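Local coordinates for type VII secretion system protein EssB (Staphylococcus aureus, PDB 4ANN), which is an integral membrane component of the type VII (Ess) secretion system and is probably required for export of EsxA and EsxB, at residues Pro45-Ala50 with Glu94-Thr99; His69-Asn74 with Glu109-Arg114; Leu87-Asn92 with Asp115-Ala120; Thr102-Pro107 with Leu140-Ala145. All blocks are in the same frame, centred on the assembly; numbering follows the deposited sequence.

Contact 1. Residues Pro45-Ala50 with Glu94-Thr99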
loop_
_atom_site.group_PDB
_atom_site.type_symbol
_atom_site.label_atom_id
_atom_site.label_comp_id
_atom_site.label_asym_id
_atom_site.label_seq_id
_atom_site.Cartn_x
_atom_site.Cartn_y
_atom_site.Cartn_z
ATOM N N PRO A 45 -7.345 -11.089 -4.994
ATOM C CA PRO A 45 -7.218 -10.055 -6.077
ATOM C C PRO A 45 -6.541 -8.796 -5.611
ATOM O O PRO A 45 -6.270 -7.961 -6.451
ATOM C CB PRO A 45 -8.663 -9.774 -6.457
ATOM C CG PRO A 45 -9.494 -10.357 -5.401
ATOM C CD PRO A 45 -8.725 -11.336 -4.614
ATOM N N TYR A 46 -6.301 -8.610 -4.321
ATOM C CA TYR A 46 -5.728 -7.381 -3.816
ATOM C C TYR A 46 -4.283 -7.521 -3.370
ATOM O O TYR A 46 -3.730 -6.525 -2.934
ATOM C CB TYR A 46 -6.547 -6.857 -2.636
ATOM C CG TYR A 46 -7.960 -6.580 -3.123
ATOM C CD1 TYR A 46 -8.209 -5.518 -4.006
ATOM C CD2 TYR A 46 -9.033 -7.335 -2.704
ATOM C CE1 TYR A 46 -9.466 -5.230 -4.471
ATOM C CE2 TYR A 46 -10.335 -7.100 -3.166
ATOM C CZ TYR A 46 -10.499 -6.037 -4.040
ATOM O OH TYR A 46 -11.757 -5.776 -4.506
ATOM N N PHE A 47 -3.667 -8.691 -3.508
ATOM C CA PHE A 47 -2.332 -8.912 -3.025
ATOM C C PHE A 47 -1.448 -9.644 -4.038
ATOM O O PHE A 47 -1.917 -10.473 -4.815
ATOM C CB PHE A 47 -2.304 -9.756 -1.730
ATOM C CG PHE A 47 -2.858 -9.014 -0.559
ATOM C CD1 PHE A 47 -2.026 -8.203 0.188
ATOM C CD2 PHE A 47 -4.187 -9.118 -0.192
ATOM C CE1 PHE A 47 -2.522 -7.515 1.283
ATOM C CE2 PHE A 47 -4.663 -8.396 0.902
ATOM C CZ PHE A 47 -3.846 -7.604 1.645
ATOM N N ILE A 48 -0.172 -9.346 -3.993
ATOM C CA ILE A 48 0.884 -10.128 -4.651
ATOM C C ILE A 48 0.728 -11.561 -4.197
ATOM O O ILE A 48 0.516 -11.840 -2.999
ATOM C CB ILE A 48 2.292 -9.552 -4.214
ATOM C CG1 ILE A 48 2.437 -8.085 -4.668
ATOM C CG2 ILE A 48 3.433 -10.425 -4.592
ATOM C CD1 ILE A 48 2.560 -7.958 -6.139
ATOM N N ASP A 49 0.868 -12.503 -5.109
ATOM C CA ASP A 49 0.876 -13.913 -4.746
ATOM C C ASP A 49 2.092 -14.233 -3.858
ATOM O O ASP A 49 3.133 -13.630 -3.991
ATOM C CB ASP A 49 0.919 -14.793 -5.969
ATOM C CG ASP A 49 -0.454 -14.845 -6.662
ATOM O OD1 ASP A 49 -1.514 -14.598 -6.043
ATOM O OD2 ASP A 49 -0.452 -15.203 -7.880
ATOM N N ALA A 50 1.885 -15.171 -2.954
ATOM C CA ALA A 50 2.860 -15.464 -1.930
ATOM C C ALA A 50 2.846 -16.982 -1.665
ATOM O O ALA A 50 1.866 -17.672 -1.932
ATOM C CB ALA A 50 2.593 -14.744 -0.655
ATOM N N GLU A 94 -8.983 -0.046 -0.403
ATOM C CA GLU A 94 -9.951 0.001 0.698
ATOM C C GLU A 94 -10.842 -1.234 0.674
ATOM O O GLU A 94 -11.415 -1.578 1.731
ATOM C CB GLU A 94 -10.814 1.277 0.638
ATOM C CG GLU A 94 -10.042 2.564 0.718
ATOM C CD GLU A 94 -10.646 3.729 1.421
ATOM O OE1 GLU A 94 -11.440 4.454 0.792
ATOM O OE2 GLU A 94 -10.272 3.874 2.609
ATOM N N GLU A 95 -10.986 -1.905 -0.460
ATOM C CA GLU A 95 -11.773 -3.140 -0.509
ATOM C C GLU A 95 -11.179 -4.199 0.409
ATOM O O GLU A 95 -11.879 -5.119 0.836
ATOM C CB GLU A 95 -11.867 -3.674 -1.940
ATOM C CG GLU A 95 -12.679 -2.742 -2.861
ATOM C CD GLU A 95 -14.127 -2.626 -2.490
ATOM O OE1 GLU A 95 -14.858 -3.561 -2.159
ATOM O OE2 GLU A 95 -14.632 -1.489 -2.455
ATOM N N VAL A 96 -9.907 -4.113 0.755
ATOM C CA VAL A 96 -9.248 -5.069 1.642
ATOM C C VAL A 96 -9.833 -4.991 3.034
ATOM O O VAL A 96 -9.898 -6.023 3.739
ATOM C CB VAL A 96 -7.719 -4.859 1.726
ATOM C CG1 VAL A 96 -7.059 -5.717 2.795
ATOM C CG2 VAL A 96 -7.148 -5.148 0.307
ATOM N N ASN A 97 -10.353 -3.848 3.440
ATOM C CA ASN A 97 -10.873 -3.733 4.787
ATOM C C ASN A 97 -12.080 -4.610 5.039
ATOM O O ASN A 97 -12.405 -4.899 6.205
ATOM C CB ASN A 97 -11.148 -2.266 5.026
ATOM C CG ASN A 97 -9.928 -1.397 4.976
ATOM O OD1 ASN A 97 -8.821 -1.863 5.207
ATOM N ND2 ASN A 97 -10.109 -0.085 4.650
ATOM N N ARG A 98 -12.803 -5.050 4.025
ATOM C CA ARG A 98 -13.955 -5.960 4.210
ATOM C C ARG A 98 -13.558 -7.424 4.375
ATOM O O ARG A 98 -14.356 -8.328 4.688
ATOM C CB ARG A 98 -14.868 -5.723 3.006
ATOM C CG ARG A 98 -14.787 -6.714 1.871
ATOM C CD ARG A 98 -14.415 -6.214 0.490
ATOM N NE ARG A 98 -13.463 -7.064 -0.257
ATOM C CZ ARG A 98 -13.682 -8.388 -0.307
ATOM N NH1 ARG A 98 -14.633 -9.195 0.196
ATOM N NH2 ARG A 98 -12.746 -9.019 -1.009
ATOM N N THR A 99 -12.305 -7.710 4.116
ATOM C CA THR A 99 -11.776 -9.044 4.239
ATOM C C THR A 99 -11.076 -9.190 5.582
ATOM O O THR A 99 -11.039 -8.251 6.395
ATOM C CB THR A 99 -10.732 -9.360 3.155
ATOM O OG1 THR A 99 -9.509 -8.654 3.329
ATOM C CG2 THR A 99 -11.188 -8.925 1.774
#
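Val96, whose two methyls receive Tyr46 and Phe47, has its own carbonyl O gripped twice by Thr99. Thr99 OG1 donates to Val96 O at 2.7 Å, in the carbonyl plane on a lone pair, and Thr99 N reaches the same Val96 O at 3.0 Å. The two bonds close the turn from Val96 to Thr99, and Thr99 OG1 also meets Tyr101 N. Across the contact nothing polar bonds; the two loops are joined by side-chain packing. CG2 of Val96 presses on the root of the tyrosine, 3.5 Å from Tyr46 CB, while CG1, anti to the backbone N (chi1 172°), is turned to the far end of the other ring, 3.9 Å from Phe47 CZ. This lies in the cytoplasmic portion of EssB, within a YukC family region grouped with the protein kinase clan. Here the loop leading into strand 50-54 leans on the loop that leads from helix 80-89 to strand 101-102. The phenol end of Tyr46 runs on past Val96 to the start of the Glu95 side chain, with Tyr46 OH 3.3 Å from Glu95 CB; beyond that point the bent Glu95 chain leads its carboxylate away. Phe47 is buried, its ring also meeting that of Tyr101 with the planes about 60° apart, whereas Glu95 on the Tyr46 side is exposed.

Contact 2. Residues His69-Asn74 with Glu109-Arg114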
loop_
_atom_site.group_PDB
_atom_site.type_symbol
_atom_site.label_atom_id
_atom_site.label_comp_id
_atom_site.label_asym_id
_atom_site.label_seq_id
_atom_site.Cartn_x
_atom_site.Cartn_y
_atom_site.Cartn_z
ATOM N N HIS A 69 3.275 -7.247 -12.617
ATOM C CA HIS A 69 3.013 -6.350 -11.498
ATOM C C HIS A 69 4.021 -5.213 -11.569
ATOM O O HIS A 69 5.231 -5.399 -11.477
ATOM C CB HIS A 69 3.071 -7.155 -10.232
ATOM C CG HIS A 69 1.866 -8.063 -10.109
ATOM N ND1 HIS A 69 1.823 -9.171 -9.345
ATOM C CD2 HIS A 69 0.623 -8.016 -10.672
ATOM C CE1 HIS A 69 0.675 -9.766 -9.378
ATOM N NE2 HIS A 69 -0.109 -9.092 -10.193
ATOM N N THR A 70 3.523 -3.990 -11.727
ATOM C CA THR A 70 4.327 -2.788 -11.906
ATOM C C THR A 70 4.501 -2.086 -10.591
ATOM O O THR A 70 3.520 -1.682 -9.969
ATOM C CB THR A 70 3.615 -1.857 -12.912
ATOM O OG1 THR A 70 3.549 -2.504 -14.176
ATOM C CG2 THR A 70 4.300 -0.535 -13.082
ATOM N N PRO A 71 5.723 -1.903 -10.090
ATOM C CA PRO A 71 5.898 -1.162 -8.829
ATOM C C PRO A 71 5.383 0.251 -8.914
ATOM O O PRO A 71 5.504 0.914 -9.968
ATOM C CB PRO A 71 7.428 -1.150 -8.633
ATOM C CG PRO A 71 7.889 -2.308 -9.452
ATOM C CD PRO A 71 7.003 -2.384 -10.642
ATOM N N PHE A 72 4.902 0.779 -7.803
ATOM C CA PHE A 72 4.435 2.170 -7.726
ATOM C C PHE A 72 5.431 3.151 -8.346
ATOM O O PHE A 72 5.038 4.055 -9.051
ATOM C CB PHE A 72 4.122 2.532 -6.280
ATOM C CG PHE A 72 4.003 4.023 -6.055
ATOM C CD1 PHE A 72 2.835 4.705 -6.388
ATOM C CD2 PHE A 72 5.070 4.748 -5.573
ATOM C CE1 PHE A 72 2.757 6.091 -6.251
ATOM C CE2 PHE A 72 4.979 6.141 -5.442
ATOM C CZ PHE A 72 3.838 6.789 -5.779
ATOM N N ASP A 73 6.708 3.033 -7.988
ATOM C CA ASP A 73 7.636 4.058 -8.415
ATOM C C ASP A 73 7.767 4.174 -9.921
ATOM O O ASP A 73 8.258 5.198 -10.419
ATOM C CB ASP A 73 9.029 3.826 -7.824
ATOM C CG ASP A 73 9.146 4.172 -6.356
ATOM O OD1 ASP A 73 8.335 4.893 -5.804
ATOM O OD2 ASP A 73 10.188 3.672 -5.815
ATOM N N ASN A 74 7.338 3.143 -10.662
ATOM C CA ASN A 74 7.391 3.232 -12.132
ATOM C C ASN A 74 6.440 4.256 -12.696
ATOM O O ASN A 74 6.596 4.683 -13.842
ATOM C CB ASN A 74 7.045 1.836 -12.729
ATOM C CG ASN A 74 8.127 0.836 -12.526
ATOM O OD1 ASN A 74 8.910 0.879 -11.531
ATOM N ND2 ASN A 74 8.158 -0.119 -13.441
ATOM N N GLU A 109 5.345 -1.367 -0.992
ATOM C CA GLU A 109 4.235 -2.217 -0.697
ATOM C C GLU A 109 3.165 -2.198 -1.791
ATOM O O GLU A 109 2.182 -2.946 -1.659
ATOM C CB GLU A 109 3.631 -1.826 0.666
ATOM C CG GLU A 109 4.506 -2.173 1.825
ATOM C CD GLU A 109 4.470 -3.662 2.160
ATOM O OE1 GLU A 109 3.586 -4.359 1.642
ATOM O OE2 GLU A 109 5.359 -4.094 2.968
ATOM N N LEU A 110 3.309 -1.361 -2.778
ATOM C CA LEU A 110 2.272 -1.080 -3.732
ATOM C C LEU A 110 2.757 -1.397 -5.151
ATOM O O LEU A 110 3.788 -0.903 -5.607
ATOM C CB LEU A 110 1.886 0.405 -3.657
ATOM C CG LEU A 110 0.798 0.853 -4.617
ATOM C CD1 LEU A 110 -0.497 0.103 -4.413
ATOM C CD2 LEU A 110 0.558 2.363 -4.434
ATOM N N PHE A 111 1.941 -2.177 -5.831
ATOM C CA PHE A 111 2.137 -2.580 -7.209
ATOM C C PHE A 111 0.833 -2.381 -7.975
ATOM O O PHE A 111 -0.222 -2.184 -7.361
ATOM C CB PHE A 111 2.558 -4.060 -7.312
ATOM C CG PHE A 111 3.863 -4.355 -6.600
ATOM C CD1 PHE A 111 3.897 -4.492 -5.230
ATOM C CD2 PHE A 111 5.028 -4.469 -7.302
ATOM C CE1 PHE A 111 5.069 -4.760 -4.570
ATOM C CE2 PHE A 111 6.225 -4.727 -6.655
ATOM C CZ PHE A 111 6.243 -4.869 -5.280
ATOM N N PHE A 112 0.916 -2.431 -9.296
ATOM C CA PHE A 112 -0.251 -2.310 -10.156
ATOM C C PHE A 112 -0.325 -3.441 -11.133
ATOM O O PHE A 112 0.694 -3.902 -11.669
ATOM C CB PHE A 112 -0.235 -0.974 -10.920
ATOM C CG PHE A 112 -0.390 0.223 -10.029
ATOM C CD1 PHE A 112 -1.627 0.683 -9.677
ATOM C CD2 PHE A 112 0.741 0.899 -9.543
ATOM C CE1 PHE A 112 -1.795 1.819 -8.875
ATOM C CE2 PHE A 112 0.551 2.027 -8.759
ATOM C CZ PHE A 112 -0.680 2.488 -8.411
ATOM N N THR A 113 -1.562 -3.883 -11.381
ATOM C CA THR A 113 -1.782 -4.854 -12.456
ATOM C C THR A 113 -1.653 -4.186 -13.808
ATOM O O THR A 113 -1.517 -2.957 -13.932
ATOM C CB THR A 113 -3.198 -5.441 -12.317
ATOM O OG1 THR A 113 -4.136 -4.424 -12.648
ATOM C CG2 THR A 113 -3.491 -6.000 -10.952
ATOM N N ARG A 114 -1.727 -4.974 -14.891
ATOM C CA ARG A 114 -1.685 -4.439 -16.236
ATOM C C ARG A 114 -2.850 -3.495 -16.532
ATOM O O ARG A 114 -2.732 -2.667 -17.448
ATOM C CB ARG A 114 -1.677 -5.591 -17.258
ATOM C CG ARG A 114 -0.310 -6.218 -17.393
ATOM C CD ARG A 114 -0.369 -7.497 -18.198
ATOM N NE ARG A 114 0.656 -8.472 -17.761
ATOM C CZ ARG A 114 1.918 -8.367 -18.167
ATOM N NH1 ARG A 114 2.335 -7.385 -18.989
ATOM N NH2 ARG A 114 2.845 -9.240 -17.777
HETATM O O HOH W 1 1.620 -4.279 -14.714
#
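Phe72 fits a corner of its ring into the notch that Leu110 and Phe112 form side by side: Phe72 CD1 is 3.8 Å from Leu110 CD2 and 4.2 Å from Phe112 CE2, the latter at the ring edge. A chi1 of 164° carries the Phe72 ring away from its own backbone N to this place, and both Phe72 and Leu110 continue onto Leu146 of helix 136-151. On the other face the Phe111 ring lies against Pro71, with Phe111 CD2 3.7 Å from Pro71 CA and CE2 meeting the bump of the proline ring at CG. Farther along, the edge of the His69 ring comes up to the Thr113 backbone, His69 CD2 lying 4.4 Å from Thr113 CA. Backbone bonds hold these shapes in register: Thr70 N to Phe112 O at 2.8 Å, almost straight (174°), Phe112 N to Thr70 O, also 2.8 Å, and Phe72 N to Leu110 O at 3.0 Å. A water bridges Thr70 OG1, 2.7 Å away, and Phe112 O, to which it donates. The pairing, Thr70-Phe112 hydrogen-bonded and Pro71-Phe111 non-hydrogen-bonded, makes 70-71 an outermost strand of a small antiparallel three-stranded sheet with 110-112 in the middle.

Contact 3. Residues Leu87-Asn92 with Asp115-Ala120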
loop_
_atom_site.group_PDB
_atom_site.type_symbol
_atom_site.label_atom_id
_atom_site.label_comp_id
_atom_site.label_asym_id
_atom_site.label_seq_id
_atom_site.Cartn_x
_atom_site.Cartn_y
_atom_site.Cartn_z
ATOM N N LEU A 87 -3.150 6.700 -9.820
ATOM C CA LEU A 87 -3.308 7.276 -8.482
ATOM C C LEU A 87 -4.745 7.185 -7.987
ATOM O O LEU A 87 -4.974 6.833 -6.820
ATOM C CB LEU A 87 -2.827 8.710 -8.461
ATOM C CG LEU A 87 -1.334 8.950 -8.550
ATOM C CD1 LEU A 87 -1.048 10.414 -8.793
ATOM C CD2 LEU A 87 -0.640 8.448 -7.312
ATOM N N LEU A 88 -5.711 7.490 -8.844
ATOM C CA LEU A 88 -7.118 7.385 -8.499
ATOM C C LEU A 88 -7.472 5.962 -8.127
ATOM O O LEU A 88 -8.254 5.714 -7.203
ATOM C CB LEU A 88 -7.963 7.904 -9.630
ATOM C CG LEU A 88 -8.074 9.436 -9.709
ATOM C CD1 LEU A 88 -8.499 9.899 -11.089
ATOM C CD2 LEU A 88 -9.070 9.944 -8.649
ATOM N N ASN A 89 -6.910 4.996 -8.837
ATOM C CA ASN A 89 -7.239 3.594 -8.567
ATOM C C ASN A 89 -6.715 3.092 -7.257
ATOM O O ASN A 89 -7.212 2.050 -6.778
ATOM C CB ASN A 89 -6.750 2.701 -9.710
ATOM C CG ASN A 89 -7.571 2.831 -10.996
ATOM O OD1 ASN A 89 -8.691 3.328 -10.984
ATOM N ND2 ASN A 89 -7.004 2.347 -12.073
ATOM N N ILE A 90 -5.740 3.743 -6.640
ATOM C CA ILE A 90 -5.171 3.257 -5.361
ATOM C C ILE A 90 -6.252 3.069 -4.318
ATOM O O ILE A 90 -6.184 2.173 -3.480
ATOM C CB ILE A 90 -4.062 4.193 -4.868
ATOM C CG1 ILE A 90 -2.855 4.144 -5.794
ATOM C CG2 ILE A 90 -3.710 3.927 -3.403
ATOM C CD1 ILE A 90 -1.793 5.197 -5.512
ATOM N N LYS A 91 -7.278 3.916 -4.333
ATOM C CA LYS A 91 -8.352 3.840 -3.340
ATOM C C LYS A 91 -9.045 2.497 -3.346
ATOM O O LYS A 91 -9.704 2.135 -2.342
ATOM C CB LYS A 91 -9.338 4.991 -3.602
ATOM C CG LYS A 91 -10.415 4.734 -4.657
ATOM C CD LYS A 91 -11.498 5.792 -4.525
ATOM C CE LYS A 91 -12.661 5.787 -5.502
ATOM N NZ LYS A 91 -13.797 6.623 -4.974
ATOM N N ASN A 92 -8.939 1.707 -4.417
ATOM C CA ASN A 92 -9.519 0.366 -4.476
ATOM C C ASN A 92 -8.958 -0.568 -3.393
ATOM O O ASN A 92 -9.638 -1.528 -3.019
ATOM C CB ASN A 92 -9.287 -0.239 -5.849
ATOM C CG ASN A 92 -10.185 -1.384 -6.198
ATOM O OD1 ASN A 92 -11.427 -1.295 -6.083
ATOM N ND2 ASN A 92 -9.607 -2.465 -6.699
ATOM N N ASP A 115 -3.939 -3.595 -15.805
ATOM C CA ASP A 115 -5.058 -2.659 -15.882
ATOM C C ASP A 115 -4.921 -1.428 -15.012
ATOM O O ASP A 115 -5.807 -0.573 -15.042
ATOM C CB ASP A 115 -6.372 -3.342 -15.573
ATOM C CG ASP A 115 -6.945 -3.943 -16.845
ATOM O OD1 ASP A 115 -7.204 -3.218 -17.861
ATOM O OD2 ASP A 115 -7.024 -5.182 -16.913
ATOM N N GLY A 116 -3.833 -1.329 -14.235
ATOM C CA GLY A 116 -3.682 -0.172 -13.356
ATOM C C GLY A 116 -4.419 -0.257 -12.048
ATOM O O GLY A 116 -4.671 0.764 -11.403
ATOM N N LEU A 117 -4.765 -1.457 -11.625
ATOM C CA LEU A 117 -5.409 -1.665 -10.318
ATOM C C LEU A 117 -4.350 -2.012 -9.294
ATOM O O LEU A 117 -3.377 -2.682 -9.566
ATOM C CB LEU A 117 -6.460 -2.767 -10.373
ATOM C CG LEU A 117 -7.660 -2.488 -11.312
ATOM C CD1 LEU A 117 -8.595 -3.687 -11.231
ATOM C CD2 LEU A 117 -8.367 -1.218 -10.929
ATOM N N PRO A 118 -4.527 -1.489 -8.036
ATOM C CA PRO A 118 -3.490 -1.626 -7.009
ATOM C C PRO A 118 -3.533 -3.003 -6.360
ATOM O O PRO A 118 -4.574 -3.612 -6.121
ATOM C CB PRO A 118 -3.881 -0.562 -6.013
ATOM C CG PRO A 118 -5.398 -0.513 -6.086
ATOM C CD PRO A 118 -5.641 -0.658 -7.582
ATOM N N ILE A 119 -2.325 -3.412 -5.994
ATOM C CA ILE A 119 -2.021 -4.687 -5.366
ATOM C C ILE A 119 -1.013 -4.467 -4.245
ATOM O O ILE A 119 0.020 -3.794 -4.438
ATOM C CB ILE A 119 -1.428 -5.629 -6.450
ATOM C CG1 ILE A 119 -2.318 -5.772 -7.696
ATOM C CG2 ILE A 119 -1.071 -6.970 -5.878
ATOM C CD1 ILE A 119 -3.624 -6.483 -7.353
ATOM N N ALA A 120 -1.285 -5.012 -3.045
ATOM C CA ALA A 120 -0.352 -4.821 -1.935
ATOM C C ALA A 120 0.504 -6.050 -1.752
ATOM O O ALA A 120 0.194 -7.159 -2.217
ATOM C CB ALA A 120 -1.110 -4.502 -0.656
HETATM O O HOH W 2 -7.145 -3.621 -7.000
#
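Asn89 and Pro118 form the tight part of this contact: Pro118 CG and Asn89 O are 3.2 Å apart, so the proline ring is pushed up against the backbone of Asn89. The pyrrolidine also reaches the backbone of Ile90 and, at CG, the CB of Asn92, at 3.9 Å. Pro118 is buried, and its other neighbours include Leu110 and Leu93. Beside the proline the Asn89 amide extends to the turn between strands 110-112 and 118-120, where Asn89 ND2 donates to Gly116 O at 2.9 Å (157°). Gly116 O lies close to the amide plane of Asn89, yet the donor stands above the carbonyl plane instead of on a lone pair. Toward solvent the fit relaxes. Leu117, exposed, brings only CD2 near, 4.0 Å from Asn89 ND2. Asn92 keeps its amide off the strand and works through a water, which accepts from Asn92 ND2 at 2.7 Å and donates to Pro118 O at the same 2.7 Å. Two side-chain amides thus serve two carbonyls, one directly and one by water; having no amide hydrogen, Pro118 N offers no donor, and segment 87-92 holds the hairpin by its acceptors.

Contact 4. Residues Thr102-Pro107 with Leu140-Ala145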
loop_
_atom_site.group_PDB
_atom_site.type_symbol
_atom_site.label_atom_id
_atom_site.label_comp_id
_atom_site.label_asym_id
_atom_site.label_seq_id
_atom_site.Cartn_x
_atom_site.Cartn_y
_atom_site.Cartn_z
ATOM N N THR A 102 -5.078 -7.390 6.206
ATOM C CA THR A 102 -4.609 -6.037 6.415
ATOM C C THR A 102 -3.450 -5.819 5.453
ATOM O O THR A 102 -2.857 -6.763 4.922
ATOM C CB THR A 102 -4.152 -5.764 7.846
ATOM O OG1 THR A 102 -3.013 -6.636 8.084
ATOM C CG2 THR A 102 -5.238 -6.054 8.900
ATOM N N PHE A 103 -3.130 -4.522 5.247
ATOM C CA PHE A 103 -2.083 -4.157 4.296
ATOM C C PHE A 103 -1.417 -2.868 4.759
ATOM O O PHE A 103 -1.933 -2.154 5.623
ATOM C CB PHE A 103 -2.644 -3.979 2.869
ATOM C CG PHE A 103 -3.524 -2.749 2.675
ATOM C CD1 PHE A 103 -4.838 -2.761 3.114
ATOM C CD2 PHE A 103 -3.050 -1.599 2.088
ATOM C CE1 PHE A 103 -5.689 -1.627 2.985
ATOM C CE2 PHE A 103 -3.860 -0.459 1.945
ATOM C CZ PHE A 103 -5.184 -0.503 2.398
ATOM N N VAL A 104 -0.293 -2.547 4.148
ATOM C CA VAL A 104 0.461 -1.339 4.369
ATOM C C VAL A 104 0.447 -0.526 3.079
ATOM O O VAL A 104 0.739 -1.085 2.038
ATOM C CB VAL A 104 1.915 -1.678 4.745
ATOM C CG1 VAL A 104 2.763 -0.435 4.850
ATOM C CG2 VAL A 104 1.927 -2.547 6.007
ATOM N N LEU A 105 0.163 0.758 3.153
ATOM C CA LEU A 105 0.186 1.649 1.983
ATOM C C LEU A 105 1.521 2.352 1.937
ATOM O O LEU A 105 1.809 3.244 2.773
ATOM C CB LEU A 105 -0.950 2.638 2.003
ATOM C CG LEU A 105 -1.080 3.465 0.746
ATOM C CD1 LEU A 105 -1.424 2.599 -0.450
ATOM C CD2 LEU A 105 -2.114 4.571 0.914
ATOM N N ALA A 106 2.404 2.012 0.996
ATOM C CA ALA A 106 3.733 2.596 0.880
ATOM C C ALA A 106 4.330 2.229 -0.457
ATOM O O ALA A 106 3.903 1.229 -1.070
ATOM C CB ALA A 106 4.679 2.060 1.974
ATOM N N PRO A 107 5.319 2.963 -0.935
ATOM C CA PRO A 107 5.895 2.666 -2.280
ATOM C C PRO A 107 6.359 1.239 -2.441
ATOM O O PRO A 107 6.094 0.618 -3.481
ATOM C CB PRO A 107 7.018 3.680 -2.406
ATOM C CG PRO A 107 6.557 4.857 -1.572
ATOM C CD PRO A 107 5.863 4.228 -0.403
ATOM N N LEU A 140 -4.992 8.353 4.743
ATOM C CA LEU A 140 -5.049 9.586 3.954
ATOM C C LEU A 140 -3.690 10.235 3.864
ATOM O O LEU A 140 -3.320 10.689 2.769
ATOM C CB LEU A 140 -6.095 10.528 4.548
ATOM C CG LEU A 140 -6.259 11.823 3.795
ATOM C CD1 LEU A 140 -6.623 11.552 2.308
ATOM C CD2 LEU A 140 -7.339 12.680 4.470
ATOM N N THR A 141 -2.940 10.336 4.959
ATOM C CA THR A 141 -1.614 10.939 4.883
ATOM C C THR A 141 -0.734 10.162 3.910
ATOM O O THR A 141 0.013 10.742 3.119
ATOM C CB THR A 141 -0.988 10.938 6.292
ATOM O OG1 THR A 141 -1.745 11.834 7.096
ATOM C CG2 THR A 141 0.443 11.414 6.272
ATOM N N ARG A 142 -0.758 8.833 4.017
ATOM C CA ARG A 142 0.059 7.999 3.119
ATOM C C ARG A 142 -0.370 8.157 1.661
ATOM O O ARG A 142 0.481 8.226 0.749
ATOM C CB ARG A 142 0.020 6.563 3.601
ATOM C CG ARG A 142 0.765 6.339 4.880
ATOM C CD ARG A 142 0.508 4.956 5.493
ATOM N NE ARG A 142 1.439 4.758 6.581
ATOM C CZ ARG A 142 2.648 4.230 6.475
ATOM N NH1 ARG A 142 3.130 3.683 5.347
ATOM N NH2 ARG A 142 3.399 4.172 7.542
ATOM N N TYR A 143 -1.670 8.228 1.393
ATOM C CA TYR A 143 -2.155 8.439 0.025
ATOM C C TYR A 143 -1.672 9.780 -0.520
ATOM O O TYR A 143 -1.186 9.878 -1.648
ATOM C CB TYR A 143 -3.682 8.268 0.043
ATOM C CG TYR A 143 -4.344 8.051 -1.274
ATOM C CD1 TYR A 143 -3.769 8.105 -2.535
ATOM C CD2 TYR A 143 -5.690 7.741 -1.256
ATOM C CE1 TYR A 143 -4.499 7.902 -3.683
ATOM C CE2 TYR A 143 -6.433 7.529 -2.408
ATOM C CZ TYR A 143 -5.812 7.578 -3.628
ATOM O OH TYR A 143 -6.556 7.368 -4.785
ATOM N N LYS A 144 -1.766 10.834 0.293
ATOM C CA LYS A 144 -1.263 12.123 -0.087
ATOM C C LYS A 144 0.212 12.070 -0.441
ATOM O O LYS A 144 0.666 12.666 -1.425
ATOM C CB LYS A 144 -1.500 13.143 1.034
ATOM C CG LYS A 144 -2.943 13.533 1.236
ATOM C CD LYS A 144 -3.183 14.351 2.477
ATOM C CE LYS A 144 -4.569 14.926 2.530
ATOM N NZ LYS A 144 -4.781 15.719 3.792
ATOM N N ALA A 145 0.987 11.377 0.396
ATOM C CA ALA A 145 2.409 11.257 0.158
ATOM C C ALA A 145 2.696 10.534 -1.160
ATOM O O ALA A 145 3.604 10.938 -1.906
ATOM C CB ALA A 145 3.104 10.591 1.316
#
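Arg142 and Leu105 run past each other in opposite directions; the arginine, extended from CG to NE, passes across the leucine carbonyl, and its NH1 then turns to the oxygen. Arg142 NH1 donates to Leu105 O at 2.9 Å and 165°. The oxygen sits at the guanidinium edge, nearly in that plane, whereas the donor stands 37° out of the carbonyl plane and so misses the lone-pair direction. Arg142 CD passes 3.5 Å from the same Leu105 O. In the reverse sense the leucine, with chi1 at -173° swinging CG to the side opposite its own N, pushes CD2 at the helix, 3.7 Å from Tyr143 N and 4.0 Å from Arg142 CB. The long helix 136-151, part of the kinase-clan YukC region, is thereby tied to the irregular segment that leads from strand 101-102 to strand 110-112. Leu105 is buried and also touches Phe139 and Leu146 of that helix. Ala106 CB approaches the guanidinium near its plane, 4.1 Å from Arg142 NH1. Arg142 NE forms a salt bridge with Glu138, about one turn earlier, which should help to fix the group's rotation. Of the Tyr143 side chain it is CB that comes near Leu105 CD2; the ring leads away, and the hydroxyl is hydrogen-bonded to Leu87 O.

How the contacts relate
Contacts 2 and 3 both reach one sheet, through neighbouring strands 110-112 and 118-120: Phe111 O and Ile119 N, 2.8 Å apart, probably hydrogen-bond the two, and the centres of these contacts lie about 9 Å apart. Contact 1 fastens to the outer side of 118-120, where Ile48 N is 2.8 Å from Ala120 O. Contact 4 is the most central, its centre about 5 Å from the centre of the chain. It meets contact 3 also by packing, with Phe103 CB 3.9 Å from Ala120 CB; contact 1 reaches it in the same way, Val96 CG1 lying 3.7 Å from Phe103 CD1. Contacts 2 and 4 meet where Phe72 and Asp73 touch Pro107.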